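Long-range contacts in SusD superfamily protein (Bacteroides vulgatus ATCC 8482, PDB 3JQ0), which probably binds glycans or other nutrients at the outer membrane, as a SusD-family lipoprotein working with a TonB-dependent transporter would: residues Q84-T89 with E106-R111; V300-Y305 with F335-Y340; L119-D124 with L471-D476; I406-D411 with K424-G429. All coordinates share one frame; numbering follows the deposited sequence.

Contact 1: Q84-T89 with E106-R111; sequences QMIAKT and EAYGMR
Ile-86 and Ala-107 sit where helices 75-91 and 97-122 pack as an antiparallel helix pair, consistent with the TPR-related helical region of the SusD family. The short axes run at 157° and approach to 9.6 Å. The tight part is centred on Ile-86, whose outer carbons meet Ala-107, Tyr-108 and Arg-111. Ile-86 CG1 packs on the Ala-107 methyl, 3.6 Å from its CB. Ile-86 CG2, set anti to the backbone N, reaches the phenol end of Tyr-108, 3.7 Å from Tyr-108 CZ. Ile-86 CD1 sits off-centre over the same ring, 4.3 Å from its centroid, in a CH-pi contact. Cutting Ile-86 back to alanine is likely to open a gap beside Ala-107 and leave the Tyr-108 ring and the Arg-111 guanidinium without the carbons that pack on them. The looser part lies at Met-85, whose CG stays 4.3 Å from Ala-107 CB and whose side chain also meets helix 9-25; Ala-87, on the partly exposed side, turns away. Arg-111 is held by a salt bridge to Asp-159 and a hydrogen bond to Asn-83, while Ile-86 CD1 lies over one face of its guanidinium, toward the rim, 3.6 Å from Arg-111 NH1.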
loop_
_atom_site.group_PDB
_atom_site.type_symbol
_atom_site.label_atom_id
_atom_site.label_comp_id
_atom_site.label_asym_id
_atom_site.label_seq_id
_atom_site.Cartn_x
_atom_site.Cartn_y
_atom_site.Cartn_z
ATOM N N GLN A 84 -22.800 10.898 6.639
ATOM C CA GLN A 84 -23.243 12.180 7.172
ATOM C C GLN A 84 -22.727 13.374 6.358
ATOM O O GLN A 84 -23.510 14.258 5.994
ATOM C CB GLN A 84 -22.810 12.287 8.627
ATOM C CG GLN A 84 -23.234 13.565 9.316
ATOM C CD GLN A 84 -22.871 13.623 10.777
ATOM O OE1 GLN A 84 -22.281 12.684 11.330
ATOM N NE2 GLN A 84 -23.193 14.743 11.407
HETATM N N MSE A 85 -21.424 13.390 6.047
HETATM C CA MSE A 85 -20.899 14.461 5.222
HETATM C C MSE A 85 -21.620 14.540 3.885
HETATM O O MSE A 85 -21.932 15.629 3.400
HETATM C CB MSE A 85 -19.388 14.272 4.989
HETATM C CG MSE A 85 -18.708 15.347 4.202
HETATM SE SE MSE A 85 -18.585 16.986 5.225
HETATM C CE MSE A 85 -17.638 18.065 3.886
ATOM N N ILE A 86 -21.867 13.397 3.239
ATOM C CA ILE A 86 -22.554 13.399 1.951
ATOM C C ILE A 86 -23.936 14.066 2.079
ATOM O O ILE A 86 -24.321 14.933 1.271
ATOM C CB ILE A 86 -22.680 11.982 1.334
ATOM C CG1 ILE A 86 -21.297 11.468 0.926
ATOM C CG2 ILE A 86 -23.657 11.973 0.125
ATOM C CD1 ILE A 86 -21.225 9.961 0.683
ATOM N N ALA A 87 -24.677 13.643 3.081
ATOM C CA ALA A 87 -26.026 14.210 3.255
ATOM C C ALA A 87 -25.996 15.713 3.537
ATOM O O ALA A 87 -26.705 16.502 2.880
ATOM C CB ALA A 87 -26.740 13.497 4.354
ATOM N N LYS A 88 -25.172 16.133 4.490
ATOM C CA LYS A 88 -25.102 17.548 4.854
ATOM C C LYS A 88 -24.594 18.452 3.740
ATOM O O LYS A 88 -25.089 19.558 3.549
ATOM C CB LYS A 88 -24.293 17.786 6.123
ATOM C CG LYS A 88 -24.778 17.032 7.319
ATOM C CD LYS A 88 -26.222 17.386 7.705
ATOM C CE LYS A 88 -26.665 16.673 8.992
ATOM N NZ LYS A 88 -28.057 17.125 9.405
ATOM N N THR A 89 -23.614 17.955 2.991
ATOM C CA THR A 89 -23.040 18.717 1.895
ATOM C C THR A 89 -24.020 18.782 0.720
ATOM O O THR A 89 -24.091 19.804 0.042
ATOM C CB THR A 89 -21.696 18.121 1.480
ATOM O OG1 THR A 89 -20.826 18.099 2.625
ATOM C CG2 THR A 89 -21.019 18.898 0.369
ATOM N N GLU A 106 -14.734 14.210 -2.795
ATOM C CA GLU A 106 -13.942 13.553 -1.776
ATOM C C GLU A 106 -14.710 12.507 -0.983
ATOM O O GLU A 106 -14.168 11.403 -0.720
ATOM C CB GLU A 106 -13.318 14.573 -0.838
ATOM C CG GLU A 106 -12.376 15.552 -1.499
ATOM C CD GLU A 106 -11.676 16.425 -0.500
ATOM O OE1 GLU A 106 -12.361 17.039 0.310
ATOM O OE2 GLU A 106 -10.405 16.559 -0.528
ATOM N N ALA A 107 -15.938 12.828 -0.574
ATOM C CA ALA A 107 -16.693 11.945 0.285
ATOM C C ALA A 107 -17.128 10.667 -0.451
ATOM O O ALA A 107 -16.957 9.549 0.056
ATOM C CB ALA A 107 -17.883 12.679 0.897
ATOM N N TYR A 108 -17.676 10.835 -1.656
ATOM C CA TYR A 108 -18.032 9.649 -2.462
ATOM C C TYR A 108 -16.765 8.812 -2.748
ATOM O O TYR A 108 -16.829 7.573 -2.739
ATOM C CB TYR A 108 -18.727 10.080 -3.741
ATOM C CG TYR A 108 -20.178 10.464 -3.598
ATOM C CD1 TYR A 108 -21.108 9.553 -3.171
ATOM C CD2 TYR A 108 -20.609 11.756 -3.892
ATOM C CE1 TYR A 108 -22.460 9.878 -3.060
ATOM C CE2 TYR A 108 -21.963 12.102 -3.790
ATOM C CZ TYR A 108 -22.861 11.162 -3.370
ATOM O OH TYR A 108 -24.204 11.496 -3.276
ATOM N N GLY A 109 -15.644 9.465 -3.044
ATOM C CA GLY A 109 -14.407 8.736 -3.358
ATOM C C GLY A 109 -13.920 7.940 -2.151
ATOM O O GLY A 109 -13.569 6.759 -2.283
HETATM N N MSE A 110 -13.894 8.588 -0.971
HETATM C CA MSE A 110 -13.461 7.888 0.241
HETATM C C MSE A 110 -14.388 6.734 0.587
HETATM O O MSE A 110 -13.916 5.673 1.065
HETATM C CB MSE A 110 -13.327 8.840 1.413
HETATM C CG MSE A 110 -12.164 9.835 1.325
HETATM SE SE MSE A 110 -11.936 10.897 2.927
HETATM C CE MSE A 110 -13.460 12.083 2.674
ATOM N N ARG A 111 -15.694 6.899 0.372
ATOM C CA ARG A 111 -16.603 5.801 0.660
ATOM C C ARG A 111 -16.297 4.584 -0.222
ATOM O O ARG A 111 -16.181 3.444 0.250
ATOM C CB ARG A 111 -18.078 6.229 0.522
ATOM C CG ARG A 111 -19.043 5.130 0.929
ATOM C CD ARG A 111 -20.433 5.608 1.187
ATOM N NE ARG A 111 -21.121 5.947 -0.037
ATOM C CZ ARG A 111 -22.350 6.461 -0.063
ATOM N NH1 ARG A 111 -22.931 6.809 1.048
ATOM N NH2 ARG A 111 -22.939 6.649 -1.202
#

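Contact 2: V300-Y305 with F335-Y340; sequences VRREFY and FGPITY
The strand 332-339 of a two-stranded antiparallel hairpin carries Pro-337, which packs against the turn that runs on from the end of strand 299-300. No direct hydrogen bond crosses between the two segments. Pro-337 buries the most surface here, and its ring meets three residues through different carbons. Pro-337 CG lies 3.6 Å from Val-300 O and also touches Val-300 CG1. Pro-337 CD faces the backbone of Arg-302, 3.8 Å from Arg-302 CA, and Pro-337 CB approaches the Tyr-305 ring obliquely. Val-300 CG1 is anti to the backbone N (chi1 171°), which brings that methyl to the proline. Mid-strand, Phe-335 and Gly-336 together sit opposite the single residue Val-323, a classic beta bulge, and Arg-302 CG lies 4.1 Å from Gly-336 CA; a CB on that glycine would be tight against Arg-302 CG and clash with Pro-337 CD. Further out, the Arg-302 chain bends at chi3 (-64°) past Phe-335 O, and its NE pairs with Asp-43. Two waters supply the polar links. One, in the plane of the guanidinium, accepts from Arg-302 NH1 and donates to Phe-335 O at 2.8 Å; the other accepts from Val-300 N and donates to Thr-339 OG1.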
loop_
_atom_site.group_PDB
_atom_site.type_symbol
_atom_site.label_atom_id
_atom_site.label_comp_id
_atom_site.label_asym_id
_atom_site.label_seq_id
_atom_site.Cartn_x
_atom_site.Cartn_y
_atom_site.Cartn_z
ATOM N N VAL A 300 11.116 -9.313 7.189
ATOM C CA VAL A 300 11.418 -9.607 5.808
ATOM C C VAL A 300 12.290 -10.866 5.776
ATOM O O VAL A 300 13.278 -10.969 6.514
ATOM C CB VAL A 300 12.114 -8.422 5.126
ATOM C CG1 VAL A 300 12.657 -8.784 3.719
ATOM C CG2 VAL A 300 11.197 -7.175 5.090
ATOM N N ARG A 301 11.973 -11.797 4.880
ATOM C CA ARG A 301 12.730 -13.044 4.758
ATOM C C ARG A 301 14.204 -12.689 4.535
ATOM O O ARG A 301 14.543 -11.896 3.647
ATOM C CB ARG A 301 12.224 -13.841 3.556
ATOM C CG ARG A 301 10.846 -14.426 3.738
ATOM C CD ARG A 301 10.834 -15.634 4.691
ATOM N NE ARG A 301 9.570 -16.355 4.673
ATOM C CZ ARG A 301 9.353 -17.491 5.336
ATOM N NH1 ARG A 301 10.274 -17.988 6.119
ATOM N NH2 ARG A 301 8.180 -18.113 5.235
ATOM N N ARG A 302 15.078 -13.326 5.293
ATOM C CA ARG A 302 16.515 -13.023 5.207
ATOM C C ARG A 302 17.049 -13.253 3.788
ATOM O O ARG A 302 17.845 -12.475 3.263
ATOM C CB ARG A 302 17.272 -13.846 6.230
ATOM C CG ARG A 302 16.960 -13.482 7.661
ATOM C CD ARG A 302 17.479 -14.494 8.629
ATOM N NE ARG A 302 16.813 -15.755 8.434
ATOM C CZ ARG A 302 17.230 -16.899 8.923
ATOM N NH1 ARG A 302 18.321 -16.932 9.692
ATOM N NH2 ARG A 302 16.566 -18.015 8.678
ATOM N N GLU A 303 16.593 -14.318 3.141
ATOM C CA GLU A 303 17.009 -14.696 1.808
ATOM C C GLU A 303 16.601 -13.641 0.761
ATOM O O GLU A 303 17.232 -13.488 -0.284
ATOM C CB GLU A 303 16.357 -16.077 1.525
ATOM C CG GLU A 303 16.693 -16.715 0.185
ATOM C CD GLU A 303 15.875 -17.978 -0.158
ATOM O OE1 GLU A 303 15.025 -18.454 0.642
ATOM O OE2 GLU A 303 16.049 -18.469 -1.289
ATOM N N PHE A 304 15.516 -12.931 1.028
ATOM C CA PHE A 304 14.994 -11.980 0.062
ATOM C C PHE A 304 15.964 -10.856 -0.226
ATOM O O PHE A 304 15.980 -10.341 -1.346
ATOM C CB PHE A 304 13.656 -11.428 0.536
ATOM C CG PHE A 304 13.022 -10.478 -0.431
ATOM C CD1 PHE A 304 12.371 -10.929 -1.555
ATOM C CD2 PHE A 304 13.137 -9.099 -0.240
ATOM C CE1 PHE A 304 11.830 -10.026 -2.480
ATOM C CE2 PHE A 304 12.583 -8.202 -1.175
ATOM C CZ PHE A 304 11.906 -8.699 -2.255
ATOM N N TYR A 305 16.792 -10.482 0.754
ATOM C CA TYR A 305 17.691 -9.366 0.556
ATOM C C TYR A 305 18.568 -9.558 -0.667
ATOM O O TYR A 305 18.845 -8.587 -1.355
ATOM C CB TYR A 305 18.560 -9.100 1.806
ATOM C CG TYR A 305 19.464 -7.903 1.665
ATOM C CD1 TYR A 305 18.997 -6.634 1.934
ATOM C CD2 TYR A 305 20.757 -8.038 1.176
ATOM C CE1 TYR A 305 19.790 -5.520 1.768
ATOM C CE2 TYR A 305 21.554 -6.915 0.991
ATOM C CZ TYR A 305 21.065 -5.664 1.259
ATOM O OH TYR A 305 21.827 -4.568 1.056
ATOM N N PHE A 335 23.451 -11.349 8.690
ATOM C CA PHE A 335 22.523 -11.749 9.738
ATOM C C PHE A 335 21.072 -11.595 9.263
ATOM O O PHE A 335 20.264 -12.514 9.409
ATOM C CB PHE A 335 22.840 -11.020 11.026
ATOM C CG PHE A 335 22.062 -11.547 12.230
ATOM C CD1 PHE A 335 22.222 -12.855 12.667
ATOM C CD2 PHE A 335 21.179 -10.732 12.920
ATOM C CE1 PHE A 335 21.466 -13.310 13.765
ATOM C CE2 PHE A 335 20.486 -11.176 14.017
ATOM C CZ PHE A 335 20.619 -12.461 14.426
ATOM N N GLY A 336 20.723 -10.451 8.697
ATOM C CA GLY A 336 19.411 -10.291 8.129
ATOM C C GLY A 336 19.170 -8.866 7.707
ATOM O O GLY A 336 20.001 -7.979 7.923
ATOM N N PRO A 337 17.966 -8.618 7.174
ATOM C CA PRO A 337 17.601 -7.269 6.706
ATOM C C PRO A 337 16.774 -6.533 7.738
ATOM O O PRO A 337 16.016 -7.159 8.519
ATOM C CB PRO A 337 16.776 -7.578 5.449
ATOM C CG PRO A 337 16.047 -8.818 5.835
ATOM C CD PRO A 337 16.967 -9.618 6.715
ATOM N N ILE A 338 16.872 -5.207 7.713
ATOM C CA ILE A 338 15.986 -4.318 8.460
ATOM C C ILE A 338 15.206 -3.449 7.467
ATOM O O ILE A 338 15.675 -3.087 6.382
ATOM C CB ILE A 338 16.703 -3.454 9.523
ATOM C CG1 ILE A 338 17.716 -2.523 8.873
ATOM C CG2 ILE A 338 17.349 -4.328 10.576
ATOM C CD1 ILE A 338 18.264 -1.408 9.811
ATOM N N THR A 339 13.972 -3.171 7.867
ATOM C CA THR A 339 13.074 -2.276 7.135
ATOM C C THR A 339 13.671 -0.887 7.050
ATOM O O THR A 339 14.021 -0.303 8.066
ATOM C CB THR A 339 11.745 -2.199 7.884
ATOM O OG1 THR A 339 11.256 -3.501 8.144
ATOM C CG2 THR A 339 10.733 -1.355 7.132
ATOM N N TYR A 340 13.771 -0.326 5.838
ATOM C CA TYR A 340 14.596 0.884 5.673
ATOM C C TYR A 340 13.930 1.984 4.838
ATOM O O TYR A 340 14.463 3.070 4.803
ATOM C CB TYR A 340 15.961 0.492 5.063
ATOM C CG TYR A 340 17.148 1.294 5.561
ATOM C CD1 TYR A 340 17.501 1.301 6.897
ATOM C CD2 TYR A 340 17.968 1.941 4.649
ATOM C CE1 TYR A 340 18.624 1.993 7.317
ATOM C CE2 TYR A 340 19.101 2.607 5.072
ATOM C CZ TYR A 340 19.416 2.616 6.394
ATOM O OH TYR A 340 20.575 3.284 6.817
HETATM O O HOH W 1 11.057 -6.626 8.495
HETATM O O HOH W 2 19.830 -14.762 10.954
#

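Contact 3: L119-D124 with L471-D476; sequences LRSWGD and LLWPID
Ser-121 and Leu-472 bring the C-terminal end of helix 97-122 against an irregular segment, 471-476, that precedes helix 477-482; their CA atoms are 5.1 Å apart. Ser-121 O accepts from Trp-473 N at 2.8 Å, with the donor nearly in line with the carbonyl bond although the angle at the hydrogen is only 135°. Gly-123, with positive phi, then takes the chain out of the helix. A CB there would clash with Leu-472 CD1, a methyl that lies 3.6 Å from Trp-122 O. The other, CD2, sits near the carbonyls of Arg-120 and Ser-121, so both methyls lie against the last turn.

Trp-122 makes the largest single contribution to the side-chain contact. With CG anti to its carbonyl carbon (chi1 -75°), the indole swings back to the 471-476 segment, where Trp-122 NE1 donates to Pro-474 O at 3.0 Å. The acceptor lies in the indole plane, yet the donor stands above the Pro-474 carbonyl plane. Trp-473 CB lies over one face of the Trp-122 indole, 3.9 Å from the five-membered ring centroid, and Ile-475 CG1 approaches Trp-122 CD1 at 4.0 Å. The two indoles meet obliquely, their planes at 44°. One water links Ser-121 OG, also bonded to His-117 O, with Trp-473 NE1, and a second donates to both Arg-120 O and Leu-471 O.

Here Trp-473 N serves Ser-121 O, a water and Arg-453 serve Arg-120 O, and the indole N-H of buried Trp-122 finds a backbone acceptor, so the distant segment meets the helix end's polar needs as well as packing.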
loop_
_atom_site.group_PDB
_atom_site.type_symbol
_atom_site.label_atom_id
_atom_site.label_comp_id
_atom_site.label_asym_id
_atom_site.label_seq_id
_atom_site.Cartn_x
_atom_site.Cartn_y
_atom_site.Cartn_z
ATOM N N LEU A 119 -14.357 -5.179 0.084
ATOM C CA LEU A 119 -14.664 -6.184 -0.955
ATOM C C LEU A 119 -13.513 -7.180 -1.115
ATOM O O LEU A 119 -13.716 -8.375 -1.133
ATOM C CB LEU A 119 -14.877 -5.479 -2.286
ATOM C CG LEU A 119 -15.099 -6.408 -3.461
ATOM C CD1 LEU A 119 -16.408 -7.189 -3.374
ATOM C CD2 LEU A 119 -14.997 -5.641 -4.771
ATOM N N ARG A 120 -12.285 -6.662 -1.237
ATOM C CA ARG A 120 -11.127 -7.506 -1.488
ATOM C C ARG A 120 -10.745 -8.355 -0.287
ATOM O O ARG A 120 -10.124 -9.398 -0.425
ATOM C CB ARG A 120 -9.946 -6.657 -1.964
ATOM C CG ARG A 120 -10.161 -6.005 -3.330
ATOM C CD ARG A 120 -8.959 -5.186 -3.738
ATOM N NE ARG A 120 -8.886 -3.964 -2.946
ATOM C CZ ARG A 120 -7.882 -3.105 -3.031
ATOM N NH1 ARG A 120 -6.864 -3.349 -3.833
ATOM N NH2 ARG A 120 -7.878 -2.025 -2.262
ATOM N N SER A 121 -11.116 -7.877 0.896
ATOM C CA SER A 121 -10.675 -8.499 2.155
ATOM C C SER A 121 -11.730 -9.421 2.759
ATOM O O SER A 121 -11.429 -10.541 3.128
ATOM C CB SER A 121 -10.214 -7.422 3.140
ATOM O OG SER A 121 -9.092 -6.737 2.587
ATOM N N TRP A 122 -12.972 -8.944 2.892
ATOM C CA TRP A 122 -14.092 -9.694 3.454
ATOM C C TRP A 122 -15.149 -10.190 2.458
ATOM O O TRP A 122 -15.863 -11.117 2.793
ATOM C CB TRP A 122 -14.732 -8.927 4.614
ATOM C CG TRP A 122 -13.903 -8.982 5.876
ATOM C CD1 TRP A 122 -13.908 -10.034 6.789
ATOM C CD2 TRP A 122 -12.918 -8.039 6.360
ATOM N NE1 TRP A 122 -13.029 -9.769 7.800
ATOM C CE2 TRP A 122 -12.377 -8.586 7.542
ATOM C CE3 TRP A 122 -12.446 -6.818 5.914
ATOM C CZ2 TRP A 122 -11.409 -7.899 8.278
ATOM C CZ3 TRP A 122 -11.471 -6.165 6.644
ATOM C CH2 TRP A 122 -10.974 -6.710 7.796
ATOM N N GLY A 123 -15.195 -9.626 1.249
ATOM C CA GLY A 123 -16.093 -10.134 0.196
ATOM C C GLY A 123 -17.472 -9.536 0.311
ATOM O O GLY A 123 -17.709 -8.367 0.002
ATOM N N ASP A 124 -18.441 -10.375 0.723
ATOM C CA ASP A 124 -19.822 -9.955 0.948
ATOM C C ASP A 124 -19.868 -9.164 2.263
ATOM O O ASP A 124 -19.450 -9.684 3.279
ATOM C CB ASP A 124 -20.759 -11.150 1.099
ATOM C CG ASP A 124 -20.845 -12.071 -0.105
ATOM O OD1 ASP A 124 -20.244 -11.841 -1.148
ATOM O OD2 ASP A 124 -21.636 -13.033 0.039
ATOM N N LEU A 471 -9.084 -17.132 0.894
ATOM C CA LEU A 471 -8.455 -15.933 0.362
ATOM C C LEU A 471 -8.993 -14.660 1.018
ATOM O O LEU A 471 -8.278 -13.654 1.053
ATOM C CB LEU A 471 -8.660 -15.829 -1.143
ATOM C CG LEU A 471 -8.060 -17.006 -1.923
ATOM C CD1 LEU A 471 -8.187 -16.732 -3.431
ATOM C CD2 LEU A 471 -6.581 -17.196 -1.573
ATOM N N LEU A 472 -10.222 -14.715 1.521
ATOM C CA LEU A 472 -10.797 -13.601 2.314
ATOM C C LEU A 472 -10.255 -13.703 3.758
ATOM O O LEU A 472 -9.393 -14.526 4.040
ATOM C CB LEU A 472 -12.326 -13.659 2.197
ATOM C CG LEU A 472 -12.884 -13.552 0.781
ATOM C CD1 LEU A 472 -14.419 -13.778 0.846
ATOM C CD2 LEU A 472 -12.551 -12.197 0.183
ATOM N N TRP A 473 -10.784 -12.843 4.627
ATOM C CA TRP A 473 -10.432 -12.796 6.024
ATOM C C TRP A 473 -11.618 -13.255 6.854
ATOM O O TRP A 473 -12.766 -13.034 6.473
ATOM C CB TRP A 473 -10.075 -11.367 6.425
ATOM C CG TRP A 473 -8.770 -10.841 5.820
ATOM C CD1 TRP A 473 -8.522 -10.636 4.499
ATOM C CD2 TRP A 473 -7.602 -10.384 6.518
ATOM N NE1 TRP A 473 -7.250 -10.163 4.323
ATOM C CE2 TRP A 473 -6.674 -9.984 5.554
ATOM C CE3 TRP A 473 -7.242 -10.312 7.862
ATOM C CZ2 TRP A 473 -5.429 -9.439 5.879
ATOM C CZ3 TRP A 473 -6.001 -9.791 8.191
ATOM C CH2 TRP A 473 -5.108 -9.374 7.197
ATOM N N PRO A 474 -11.363 -13.898 7.992
ATOM C CA PRO A 474 -12.446 -14.302 8.889
ATOM C C PRO A 474 -13.031 -13.112 9.643
ATOM O O PRO A 474 -12.423 -12.031 9.696
ATOM C CB PRO A 474 -11.749 -15.275 9.831
ATOM C CG PRO A 474 -10.328 -14.726 9.943
ATOM C CD PRO A 474 -10.028 -14.178 8.552
ATOM N N ILE A 475 -14.170 -13.330 10.245
ATOM C CA ILE A 475 -14.855 -12.372 11.114
ATOM C C ILE A 475 -14.772 -12.847 12.562
ATOM O O ILE A 475 -15.047 -13.992 12.856
ATOM C CB ILE A 475 -16.346 -12.195 10.699
ATOM C CG1 ILE A 475 -16.493 -11.854 9.209
ATOM C CG2 ILE A 475 -17.010 -11.131 11.593
ATOM C CD1 ILE A 475 -17.908 -11.979 8.699
ATOM N N ASP A 476 -14.355 -11.948 13.453
ATOM C CA ASP A 476 -14.210 -12.305 14.887
ATOM C C ASP A 476 -15.559 -12.493 15.556
ATOM O O ASP A 476 -16.593 -11.940 15.132
ATOM C CB ASP A 476 -13.410 -11.251 15.604
ATOM C CG ASP A 476 -14.082 -9.916 15.589
ATOM O OD1 ASP A 476 -14.174 -9.300 14.508
ATOM O OD2 ASP A 476 -14.594 -9.500 16.657
HETATM O O HOH W 3 -7.932 -11.035 0.429
HETATM O O HOH W 4 -6.789 -8.385 2.129
#

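Contact 4: I406-D411 with K424-G429; sequences IAYPND and KPDNAG
Asp-411 and Asp-426 join two loops on either side of helix 414-417, with Asp-426 N donating to Asp-411 O at 2.9 Å in a nearly straight bond (173°). The return bond uses a side chain: Asp-411 N donates to Asp-426 OD2, also at 2.9 Å, meeting this oxygen from above the carboxylate plane. Asp-426 CG stands anti to its own carbonyl carbon (chi1 -71°), which carries the carboxylate into the bend of 408-411. There Asp-426 OD2 lies 3.3 Å from Pro-409 C and 3.7 Å from Tyr-408 CD1, the ring and carboxylate planes being 49° apart. The bend includes a cis peptide before Pro-409, whose CB sits over the centre of the Tyr-408 ring. With an alanine at position 426, Asp-411 N would probably lose its acceptor, and Lys-436 and Arg-390 their shared carboxylate. Asp-411 OD2 and Asp-426 OD1 come within 4.5 Å, yet each acid has its own cations: Arg-310 and Arg-440 pair with Asp-411, whose OD1 is also hydrogen-bonded to Tyr-417 OH, and Lys-436 and Arg-390 with Asp-426. These surrounding positive charges are likely to offset the repulsion and favour the ionised form of both acids, allowing two buried carboxylates to share a partly buried loop junction.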
loop_
_atom_site.group_PDB
_atom_site.type_symbol
_atom_site.label_atom_id
_atom_site.label_comp_id
_atom_site.label_asym_id
_atom_site.label_seq_id
_atom_site.Cartn_x
_atom_site.Cartn_y
_atom_site.Cartn_z
ATOM N N ILE A 406 19.004 -4.868 -17.988
ATOM C CA ILE A 406 18.004 -4.535 -16.990
ATOM C C ILE A 406 16.800 -3.771 -17.515
ATOM O O ILE A 406 15.805 -3.653 -16.780
ATOM C CB ILE A 406 18.617 -3.903 -15.702
ATOM C CG1 ILE A 406 19.542 -2.745 -15.959
ATOM C CG2 ILE A 406 19.293 -5.004 -14.857
ATOM C CD1 ILE A 406 18.950 -1.567 -16.568
ATOM N N ALA A 407 16.801 -3.265 -18.758
ATOM C CA ALA A 407 15.579 -2.699 -19.310
ATOM C C ALA A 407 14.636 -3.838 -19.658
ATOM O O ALA A 407 15.056 -4.939 -19.984
ATOM C CB ALA A 407 15.837 -1.849 -20.560
ATOM N N TYR A 408 13.334 -3.583 -19.565
ATOM C CA TYR A 408 12.346 -4.553 -20.039
ATOM C C TYR A 408 12.475 -4.665 -21.552
ATOM O O TYR A 408 12.527 -3.633 -22.212
ATOM C CB TYR A 408 10.941 -4.066 -19.649
ATOM C CG TYR A 408 9.826 -4.988 -20.097
ATOM C CD1 TYR A 408 9.535 -6.141 -19.380
ATOM C CD2 TYR A 408 9.086 -4.724 -21.236
ATOM C CE1 TYR A 408 8.544 -7.014 -19.807
ATOM C CE2 TYR A 408 8.100 -5.593 -21.669
ATOM C CZ TYR A 408 7.840 -6.748 -20.964
ATOM O OH TYR A 408 6.884 -7.624 -21.361
ATOM N N PRO A 409 12.465 -5.891 -22.118
ATOM C CA PRO A 409 12.157 -7.186 -21.523
ATOM C C PRO A 409 13.412 -8.074 -21.330
ATOM O O PRO A 409 13.369 -9.292 -21.524
ATOM C CB PRO A 409 11.242 -7.824 -22.560
ATOM C CG PRO A 409 11.915 -7.434 -23.859
ATOM C CD PRO A 409 12.406 -6.004 -23.603
ATOM N N ASN A 410 14.524 -7.456 -20.896
ATOM C CA ASN A 410 15.816 -8.102 -20.884
ATOM C C ASN A 410 16.340 -8.495 -19.515
ATOM O O ASN A 410 17.423 -9.051 -19.410
ATOM C CB ASN A 410 16.858 -7.164 -21.547
ATOM C CG ASN A 410 16.437 -6.728 -22.909
ATOM O OD1 ASN A 410 15.879 -7.519 -23.684
ATOM N ND2 ASN A 410 16.658 -5.457 -23.217
ATOM N N ASP A 411 15.553 -8.261 -18.471
ATOM C CA ASP A 411 15.951 -8.557 -17.099
ATOM C C ASP A 411 15.695 -10.034 -16.815
ATOM O O ASP A 411 14.638 -10.407 -16.266
ATOM C CB ASP A 411 15.301 -7.602 -16.116
ATOM C CG ASP A 411 15.683 -7.830 -14.670
ATOM O OD1 ASP A 411 16.476 -8.733 -14.368
ATOM O OD2 ASP A 411 15.100 -7.075 -13.836
ATOM N N LYS A 424 10.179 -13.799 -11.379
ATOM C CA LYS A 424 10.578 -14.506 -12.606
ATOM C C LYS A 424 11.408 -13.576 -13.495
ATOM O O LYS A 424 11.244 -12.338 -13.425
ATOM C CB LYS A 424 9.317 -14.922 -13.413
ATOM C CG LYS A 424 8.267 -15.747 -12.650
ATOM C CD LYS A 424 8.749 -17.173 -12.304
ATOM C CE LYS A 424 7.741 -18.038 -11.469
ATOM N NZ LYS A 424 7.598 -17.526 -10.024
ATOM N N PRO A 425 12.210 -14.155 -14.404
ATOM C CA PRO A 425 12.770 -13.353 -15.450
ATOM C C PRO A 425 11.685 -12.657 -16.273
ATOM O O PRO A 425 10.551 -13.156 -16.363
ATOM C CB PRO A 425 13.518 -14.384 -16.299
ATOM C CG PRO A 425 12.786 -15.626 -16.060
ATOM C CD PRO A 425 12.446 -15.594 -14.640
ATOM N N ASP A 426 12.050 -11.544 -16.899
ATOM C CA ASP A 426 11.114 -10.876 -17.785
ATOM C C ASP A 426 10.513 -11.802 -18.838
ATOM O O ASP A 426 9.348 -11.638 -19.214
ATOM C CB ASP A 426 11.771 -9.693 -18.492
ATOM C CG ASP A 426 12.091 -8.485 -17.617
ATOM O OD1 ASP A 426 11.733 -8.481 -16.417
ATOM O OD2 ASP A 426 12.706 -7.556 -18.178
ATOM N N ASN A 427 11.311 -12.746 -19.333
ATOM C CA ASN A 427 10.869 -13.668 -20.388
ATOM C C ASN A 427 9.783 -14.630 -19.945
ATOM O O ASN A 427 9.229 -15.336 -20.782
ATOM C CB ASN A 427 12.096 -14.394 -21.022
ATOM C CG ASN A 427 12.796 -15.291 -20.066
ATOM O OD1 ASN A 427 12.192 -15.875 -19.183
ATOM N ND2 ASN A 427 14.121 -15.449 -20.265
ATOM N N ALA A 428 9.388 -14.621 -18.663
ATOM C CA ALA A 428 8.223 -15.345 -18.174
ATOM C C ALA A 428 6.922 -14.664 -18.505
ATOM O O ALA A 428 5.846 -15.191 -18.206
ATOM C CB ALA A 428 8.334 -15.610 -16.698
ATOM N N GLY A 429 7.005 -13.475 -19.052
ATOM C CA GLY A 429 5.814 -12.792 -19.550
ATOM C C GLY A 429 5.565 -11.455 -18.900
ATOM O O GLY A 429 6.115 -11.124 -17.815
#

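From the N terminus, contact 1 closes first, a short loop joining helices 75-91 and 97-122. Contact 3 opens further along helix 97-122, its nearest atoms about 9 Å from those of contact 1, and closes only at 471-476, so its loop of 346 residues spans most of the chain. Contacts 2 and 4 both fall within that span, one after the other, and no loops cross. Contact 2 ties the turn at the end of strand 299-300 to the hairpin strand 332-339; contact 4 brackets helix 414-417 ahead of helix 430-441. Contact 1 lies across the chain's centre from both, while contact 3 joins the end of helix 97-122 to the segment before helix 477-482.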